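Local coordinates for cytochrome P450 CYP260B1 (PDB 5HIW), which is a bacterial cytochrome P450, a mainly helical protein that carries a protoporphyrin IX with iron in its core, at residues Ser273-Glu283 with Ala294-Ile304; Leu22-Ser30 with Val41-Val49. All blocks are in the same frame, centred on the assembly; numbering follows the deposited sequence.

Contact 1: Ser273-Glu283 with Ala294-Ile304; sequences SSAAGIVRFVE and AAGTILYLSLI. With HEM (protoporphyrin IX containing Fe), chain B.
I278 and L301 form a hydrogen-bonded pair in the antiparallel strands 277-282 and 298-302, part of the mixed beta sheet of the cytochrome P450 fold, here lying against the heme. L301 N donates to I278 O at 2.7 Å, and the ladder runs on through two bonds between R280 and L299 to V282 N and T297 O. The buried face carries I278, R280, L299 and L301, covered in part by L52 of helix 45-53. I278 places CG1 between its backbone N and carbonyl carbon (chi1 49°) and crosses L303 at about a right angle; CD1 of L303 lies 4.0 Å from CG2 of I278 and also meets the heme methyl CMA. R280, bent at chi2 (-72°), turns its guanidinium edge to one heme propionate. NH1 reaches O1A at 2.7 Å and NH2 reaches O2A at 2.8 Å, both nearly straight, while NH2 also bonds V279 O in the guanidinium plane. That third bond probably fixes the rotation of the group, and the arginine would be expected to favour the ionised propionate.

The other face, with V279, F281, I298 and Y300, is more open to solvent. The tyrosine ring packs beside G277, with CZ 3.5 Å from G277 CA; F8 meets this ring nearly perpendicularly. V279 CG1 and I298 CG2 are nevertheless pressed to 3.4 Å. Beyond them the largely exposed type II turn A294-T297 still takes part, G296 N donating to V282 O, with F281 CZ resting near G296 CA and R61 making a cation-pi contact with the phenyl ring. At the heme-side end, a water donates to A275 O and, at 2.8 Å, to L303 O.

Contact 2: Leu22-Ser30 with Val41-Val49; sequences LAAAAREHS and VVLRGADVV
S30 and L43 join the end of helix 17-28 to the turn between strand 39-42 and helix 45-53, a helix-to-sheet junction in the N-terminal part of the P450 fold. The apolar contacts centre on L43, which is directed at the helix: its CB lies 3.8 Å from A26 CB, CD1 rests against the backbone of A26 and A25 CB, and CD2 approaches CD2 of L22. S302 and Y32 of the adjoining strands also touch this leucine.

Backbone pairing is limited to L43 N donating to S30 O at 2.7 Å. Two groups of side chain to backbone bonds involve R44, the N-cap residue of helix 45-53. Its chain is extended from CG to NE, passing over S30 CB, and NE and NH2 both donate to A26 O, each at 2.9 Å. The oxygen lies in the guanidinium plane, so both bonds to this one carbonyl near the helix end hold the flat group in place. R44 N in turn donates to S30 OG at 3.2 Å.

D47 is the side-chain partner of S30. With OG opposite the backbone N (chi1 -176°), the hydroxyl donates to D47, using the anti lone pair of OD2 at 2.6 Å.

From the N terminus, helix 17-28 leads into strands 31-34 and 39-42, and contact 2 closes that excursion by bringing 41-49 back to the helix end. Contact 1 lies much further along the chain, closing the shorter strands 286-288 and 291-293 between its own two. The two loops therefore follow in series, neither nesting nor crossing. They are joined in space, with centres 12 Å apart, because strand 39-42 runs parallel beside strand 298-302: V42 N and O probably bond Y300 O and S302 N. The N-terminal helix is thus tied through this shared sheet to the pair of strands beside the heme, and helix 45-53, which begins in contact 2, also packs on I278, R280 and L301 of contact 1 through V51 and L52.

Contact 1: Ser273-Glu283 with Ala294-Ile304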
# COMPACT_ATOMS: atom_id res chain seq x y z
N SER A 273 -8.55 4.45 4.39
CA SER A 273 -7.52 4.03 3.40
C SER A 273 -6.17 4.70 3.61
O SER A 273 -6.13 5.90 3.89
CB SER A 273 -7.90 4.40 2.01
OG SER A 273 -6.93 3.84 1.11
N SER A 274 -5.09 3.91 3.46
CA SER A 274 -3.75 4.47 3.49
C SER A 274 -3.24 5.00 2.17
O SER A 274 -2.16 5.59 2.14
CB SER A 274 -2.73 3.45 3.97
OG SER A 274 -2.89 2.23 3.32
N ALA A 275 -3.93 4.70 1.07
CA ALA A 275 -3.49 5.09 -0.24
C ALA A 275 -4.23 6.35 -0.57
O ALA A 275 -5.39 6.29 -0.95
CB ALA A 275 -3.93 4.06 -1.23
N ALA A 276 -3.55 7.47 -0.52
CA ALA A 276 -4.19 8.75 -0.88
C ALA A 276 -4.42 8.99 -2.36
O ALA A 276 -5.38 9.64 -2.72
CB ALA A 276 -3.42 9.92 -0.34
N GLY A 277 -3.54 8.52 -3.21
CA GLY A 277 -3.66 8.86 -4.60
C GLY A 277 -2.58 8.26 -5.45
O GLY A 277 -1.59 7.64 -4.93
N ILE A 278 -2.81 8.36 -6.75
CA ILE A 278 -1.90 7.91 -7.75
C ILE A 278 -1.92 8.90 -8.89
O ILE A 278 -2.87 9.73 -9.03
CB ILE A 278 -2.23 6.51 -8.30
CG1 ILE A 278 -3.68 6.44 -8.66
CG2 ILE A 278 -1.82 5.44 -7.31
CD1 ILE A 278 -4.13 5.08 -9.11
N VAL A 279 -0.91 8.78 -9.74
CA VAL A 279 -0.67 9.76 -10.73
C VAL A 279 -0.79 9.15 -12.15
O VAL A 279 -0.46 7.97 -12.35
CB VAL A 279 0.75 10.32 -10.53
CG1 VAL A 279 1.06 11.25 -11.67
CG2 VAL A 279 0.86 11.00 -9.15
N ARG A 280 -1.33 9.94 -13.08
CA ARG A 280 -1.38 9.63 -14.55
C ARG A 280 -0.84 10.79 -15.40
O ARG A 280 -0.75 11.94 -14.92
CB ARG A 280 -2.82 9.32 -14.93
CG ARG A 280 -3.43 8.07 -14.24
CD ARG A 280 -2.79 6.82 -14.84
NE ARG A 280 -3.28 5.53 -14.41
CZ ARG A 280 -2.82 4.83 -13.35
NH1 ARG A 280 -3.33 3.64 -13.08
NH2 ARG A 280 -1.93 5.36 -12.53
N PHE A 281 -0.46 10.44 -16.63
CA PHE A 281 0.16 11.33 -17.63
C PHE A 281 -0.85 11.49 -18.75
O PHE A 281 -1.39 10.50 -19.24
CB PHE A 281 1.45 10.77 -18.16
CG PHE A 281 2.09 11.67 -19.21
CD1 PHE A 281 1.70 11.57 -20.56
CD2 PHE A 281 2.96 12.70 -18.84
CE1 PHE A 281 2.21 12.43 -21.53
CE2 PHE A 281 3.52 13.54 -19.82
CZ PHE A 281 3.12 13.41 -21.15
N VAL A 282 -1.18 12.75 -19.10
CA VAL A 282 -2.26 12.97 -20.08
C VAL A 282 -1.63 12.98 -21.47
O VAL A 282 -0.88 13.89 -21.79
CB VAL A 282 -2.98 14.28 -19.81
CG1 VAL A 282 -4.08 14.48 -20.77
CG2 VAL A 282 -3.55 14.27 -18.41
N GLU A 283 -1.87 11.91 -22.22
CA GLU A 283 -1.16 11.65 -23.47
C GLU A 283 -1.75 12.50 -24.61
O GLU A 283 -1.06 12.86 -25.52
CB GLU A 283 -1.24 10.15 -23.81
CG GLU A 283 -0.42 9.22 -22.89
CD GLU A 283 1.08 9.31 -23.09
OE1 GLU A 283 1.43 9.92 -24.10
OE2 GLU A 283 1.92 8.77 -22.27
N ALA A 294 -4.55 19.70 -20.79
CA ALA A 294 -3.62 19.68 -21.92
C ALA A 294 -2.83 18.36 -21.99
O ALA A 294 -2.41 17.83 -20.94
CB ALA A 294 -2.65 20.84 -21.78
N ALA A 295 -2.61 17.85 -23.21
CA ALA A 295 -1.56 16.84 -23.41
C ALA A 295 -0.34 17.24 -22.59
O ALA A 295 0.03 18.40 -22.56
CB ALA A 295 -1.20 16.70 -24.88
N GLY A 296 0.27 16.31 -21.88
CA GLY A 296 1.45 16.62 -21.08
C GLY A 296 1.21 16.95 -19.60
O GLY A 296 2.12 16.99 -18.84
N THR A 297 -0.03 17.08 -19.18
CA THR A 297 -0.37 17.30 -17.79
C THR A 297 -0.08 16.09 -16.91
O THR A 297 -0.33 14.97 -17.32
CB THR A 297 -1.87 17.54 -17.68
OG1 THR A 297 -2.25 18.58 -18.58
CG2 THR A 297 -2.29 17.87 -16.23
N ILE A 298 0.43 16.33 -15.72
CA ILE A 298 0.52 15.30 -14.67
C ILE A 298 -0.70 15.43 -13.73
O ILE A 298 -0.90 16.50 -13.12
CB ILE A 298 1.81 15.44 -13.88
CG1 ILE A 298 3.02 15.31 -14.85
CG2 ILE A 298 1.85 14.40 -12.77
CD1 ILE A 298 4.40 15.41 -14.19
N LEU A 299 -1.50 14.36 -13.65
CA LEU A 299 -2.82 14.33 -12.99
C LEU A 299 -2.80 13.40 -11.78
O LEU A 299 -2.31 12.27 -11.87
CB LEU A 299 -3.83 13.85 -14.00
CG LEU A 299 -5.29 13.95 -13.68
CD1 LEU A 299 -5.71 15.43 -13.51
CD2 LEU A 299 -6.12 13.28 -14.76
N TYR A 300 -3.27 13.90 -10.62
CA TYR A 300 -3.36 13.14 -9.43
C TYR A 300 -4.82 12.71 -9.19
O TYR A 300 -5.76 13.54 -9.15
CB TYR A 300 -2.80 13.96 -8.25
CG TYR A 300 -2.72 13.31 -6.87
CD1 TYR A 300 -3.79 13.28 -6.02
CD2 TYR A 300 -1.57 12.73 -6.47
CE1 TYR A 300 -3.68 12.69 -4.76
CE2 TYR A 300 -1.45 12.16 -5.22
CZ TYR A 300 -2.46 12.18 -4.37
OH TYR A 300 -2.33 11.58 -3.15
N LEU A 301 -4.99 11.42 -8.90
CA LEU A 301 -6.33 10.84 -8.65
C LEU A 301 -6.51 10.51 -7.19
O LEU A 301 -5.69 9.79 -6.61
CB LEU A 301 -6.50 9.55 -9.47
CG LEU A 301 -6.16 9.60 -10.96
CD1 LEU A 301 -6.35 8.25 -11.64
CD2 LEU A 301 -7.10 10.59 -11.60
N SER A 302 -7.51 11.11 -6.54
CA SER A 302 -7.81 10.79 -5.19
C SER A 302 -8.42 9.38 -5.08
O SER A 302 -9.40 9.06 -5.73
CB SER A 302 -8.83 11.73 -4.57
OG SER A 302 -9.13 11.33 -3.22
N LEU A 303 -7.79 8.56 -4.28
CA LEU A 303 -8.31 7.22 -4.00
C LEU A 303 -9.10 7.21 -2.72
O LEU A 303 -9.52 6.16 -2.28
CB LEU A 303 -7.16 6.22 -3.99
CG LEU A 303 -6.34 6.12 -5.27
CD1 LEU A 303 -5.15 5.15 -5.17
CD2 LEU A 303 -7.10 5.75 -6.51
N ILE A 304 -9.32 8.39 -2.09
CA ILE A 304 -10.08 8.50 -0.86
C ILE A 304 -11.49 9.12 -1.01
O ILE A 304 -12.39 8.75 -0.28
CB ILE A 304 -9.25 9.26 0.24
CG1 ILE A 304 -8.08 8.36 0.75
CG2 ILE A 304 -10.06 9.74 1.44
CD1 ILE A 304 -6.93 9.01 1.52
CHA HEM B . -0.18 -1.40 -7.92
CHB HEM B . -1.80 0.02 -3.56
CHC HEM B . 0.35 -3.77 -1.54
CHD HEM B . 2.66 -4.53 -5.66
C1A HEM B . -0.86 -0.72 -6.95
C2A HEM B . -1.70 0.41 -7.15
C3A HEM B . -2.19 0.78 -5.92
C4A HEM B . -1.55 -0.05 -4.95
CMA HEM B . -3.13 1.98 -5.65
CAA HEM B . -2.12 0.99 -8.49
CBA HEM B . -1.00 1.90 -9.03
CGA HEM B . -1.44 2.70 -10.21
O1A HEM B . -2.50 2.39 -10.83
O2A HEM B . -0.86 3.79 -10.45
C1B HEM B . -1.33 -0.84 -2.64
C2B HEM B . -1.75 -0.79 -1.26
C3B HEM B . -1.14 -1.89 -0.70
C4B HEM B . -0.33 -2.57 -1.72
CMB HEM B . -2.61 0.23 -0.51
CAB HEM B . -1.27 -2.18 0.71
CBB HEM B . -0.57 -2.95 1.48
C1C HEM B . 1.18 -4.33 -2.50
C2C HEM B . 1.96 -5.50 -2.24
C3C HEM B . 2.62 -5.70 -3.42
C4C HEM B . 2.29 -4.66 -4.34
CMC HEM B . 1.92 -6.20 -0.90
CAC HEM B . 3.57 -6.79 -3.76
CBC HEM B . 3.46 -7.98 -3.19
C1D HEM B . 2.03 -3.71 -6.59
C2D HEM B . 2.45 -3.77 -8.02
C3D HEM B . 1.67 -2.90 -8.65
C4D HEM B . 0.77 -2.35 -7.63
CMD HEM B . 3.59 -4.57 -8.62
CAD HEM B . 1.62 -2.60 -10.16
CBD HEM B . 0.55 -3.49 -10.77
CGD HEM B . 0.43 -3.31 -12.29
O1D HEM B . 0.82 -2.26 -12.88
O2D HEM B . -0.11 -4.22 -13.01
NA HEM B . -0.81 -0.99 -5.57
NB HEM B . -0.61 -1.96 -2.87
NC HEM B . 1.32 -3.88 -3.74
ND HEM B . 1.02 -2.82 -6.40
FE HEM B . 0.20 -2.43 -4.68
O HOH W 1 -7.41 4.61 -1.16
O HOH W 2 -6.99 11.54 -1.59
O HOH W 3 1.90 -0.93 -4.30

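Contact 2: Leu22-Ser30 with Val41-Val49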
# COMPACT_ATOMS: atom_id res chain seq x y z
N LEU A 22 -12.36 15.97 1.80
CA LEU A 22 -12.32 15.73 0.38
C LEU A 22 -13.65 15.53 -0.27
O LEU A 22 -13.87 16.01 -1.40
CB LEU A 22 -11.44 14.52 0.02
CG LEU A 22 -9.96 14.70 0.37
CD1 LEU A 22 -9.24 13.44 -0.07
CD2 LEU A 22 -9.30 15.92 -0.28
N ALA A 23 -14.54 14.77 0.36
CA ALA A 23 -15.83 14.56 -0.27
C ALA A 23 -16.64 15.91 -0.33
O ALA A 23 -17.31 16.14 -1.34
CB ALA A 23 -16.63 13.52 0.50
N ALA A 24 -16.53 16.74 0.72
CA ALA A 24 -17.12 18.12 0.69
C ALA A 24 -16.55 18.98 -0.46
O ALA A 24 -17.29 19.58 -1.25
CB ALA A 24 -16.94 18.82 2.02
N ALA A 25 -15.26 18.92 -0.66
CA ALA A 25 -14.61 19.66 -1.72
C ALA A 25 -15.03 19.13 -3.07
O ALA A 25 -15.20 19.88 -4.00
CB ALA A 25 -13.08 19.64 -1.59
N ALA A 26 -15.18 17.81 -3.18
CA ALA A 26 -15.60 17.17 -4.46
C ALA A 26 -17.04 17.58 -4.86
O ALA A 26 -17.35 17.62 -6.03
CB ALA A 26 -15.61 15.66 -4.28
N ARG A 27 -17.92 17.70 -3.89
CA ARG A 27 -19.24 18.30 -4.15
C ARG A 27 -19.07 19.68 -4.81
O ARG A 27 -19.73 19.96 -5.80
CB ARG A 27 -20.10 18.36 -2.87
CG ARG A 27 -20.65 16.97 -2.52
CD ARG A 27 -21.75 16.91 -1.45
NE ARG A 27 -21.39 17.68 -0.27
CZ ARG A 27 -20.73 17.23 0.79
NH1 ARG A 27 -20.33 15.96 0.86
NH2 ARG A 27 -20.48 18.07 1.80
N GLU A 28 -18.15 20.51 -4.35
CA GLU A 28 -17.94 21.79 -5.06
C GLU A 28 -17.30 21.69 -6.44
O GLU A 28 -17.78 22.33 -7.35
CB GLU A 28 -17.18 22.82 -4.21
CG GLU A 28 -17.75 22.99 -2.81
CD GLU A 28 -19.15 23.55 -2.90
OE1 GLU A 28 -19.26 24.68 -3.46
OE2 GLU A 28 -20.11 22.81 -2.55
N HIS A 29 -16.14 21.02 -6.60
CA HIS A 29 -15.52 20.78 -7.91
C HIS A 29 -14.84 19.38 -7.86
O HIS A 29 -14.05 19.13 -6.98
CB HIS A 29 -14.38 21.78 -8.25
CG HIS A 29 -14.76 23.23 -8.13
ND1 HIS A 29 -14.77 23.89 -6.92
CD2 HIS A 29 -15.17 24.13 -9.06
CE1 HIS A 29 -15.20 25.13 -7.11
NE2 HIS A 29 -15.43 25.30 -8.40
N SER A 30 -15.03 18.59 -8.90
CA SER A 30 -14.29 17.35 -9.04
C SER A 30 -12.81 17.53 -9.33
O SER A 30 -11.96 16.87 -8.69
CB SER A 30 -14.97 16.47 -10.11
OG SER A 30 -14.31 15.20 -10.20
N VAL A 41 -5.92 17.67 -9.59
CA VAL A 41 -6.42 16.51 -8.84
C VAL A 41 -7.81 16.24 -9.35
O VAL A 41 -8.59 17.17 -9.59
CB VAL A 41 -6.42 16.81 -7.34
CG1 VAL A 41 -7.08 15.74 -6.56
CG2 VAL A 41 -5.02 16.98 -6.83
N VAL A 42 -8.13 14.97 -9.52
CA VAL A 42 -9.49 14.48 -9.71
C VAL A 42 -10.01 13.87 -8.45
O VAL A 42 -9.41 12.89 -7.86
CB VAL A 42 -9.54 13.43 -10.81
CG1 VAL A 42 -10.96 13.08 -11.17
CG2 VAL A 42 -8.82 13.99 -12.04
N LEU A 43 -11.11 14.40 -8.02
CA LEU A 43 -11.74 13.94 -6.79
C LEU A 43 -12.89 12.95 -6.94
O LEU A 43 -12.88 11.94 -6.24
CB LEU A 43 -12.20 15.08 -5.91
CG LEU A 43 -11.15 16.02 -5.32
CD1 LEU A 43 -11.81 17.20 -4.58
CD2 LEU A 43 -10.22 15.26 -4.36
N ARG A 44 -13.88 13.21 -7.79
CA ARG A 44 -15.11 12.38 -7.77
C ARG A 44 -14.79 10.96 -8.23
O ARG A 44 -14.06 10.75 -9.22
CB ARG A 44 -16.24 12.89 -8.63
CG ARG A 44 -16.80 14.19 -8.02
CD ARG A 44 -17.83 14.83 -8.91
NE ARG A 44 -18.13 16.15 -8.38
CZ ARG A 44 -18.98 17.03 -8.92
NH1 ARG A 44 -19.69 16.73 -10.02
NH2 ARG A 44 -19.10 18.21 -8.33
N GLY A 45 -15.37 10.04 -7.50
CA GLY A 45 -15.18 8.62 -7.76
C GLY A 45 -15.44 8.22 -9.19
O GLY A 45 -14.67 7.49 -9.76
N ALA A 46 -16.54 8.69 -9.80
CA ALA A 46 -16.85 8.37 -11.18
C ALA A 46 -15.85 8.90 -12.16
O ALA A 46 -15.57 8.24 -13.15
CB ALA A 46 -18.27 8.86 -11.55
N ASP A 47 -15.28 10.09 -11.89
CA ASP A 47 -14.24 10.62 -12.73
C ASP A 47 -12.92 9.87 -12.55
O ASP A 47 -12.21 9.61 -13.53
CB ASP A 47 -14.02 12.09 -12.43
CG ASP A 47 -15.27 12.96 -12.76
OD1 ASP A 47 -16.01 12.55 -13.66
OD2 ASP A 47 -15.46 14.05 -12.17
N VAL A 48 -12.64 9.48 -11.32
CA VAL A 48 -11.42 8.74 -11.08
C VAL A 48 -11.48 7.35 -11.81
O VAL A 48 -10.58 6.97 -12.52
CB VAL A 48 -11.13 8.54 -9.57
CG1 VAL A 48 -9.97 7.54 -9.39
CG2 VAL A 48 -10.77 9.87 -8.93
N VAL A 49 -12.59 6.64 -11.66
CA VAL A 49 -12.79 5.34 -12.34
C VAL A 49 -12.69 5.47 -13.84
O VAL A 49 -12.04 4.65 -14.51
CB VAL A 49 -14.09 4.74 -11.87
CG1 VAL A 49 -14.52 3.54 -12.70
CG2 VAL A 49 -13.98 4.36 -10.35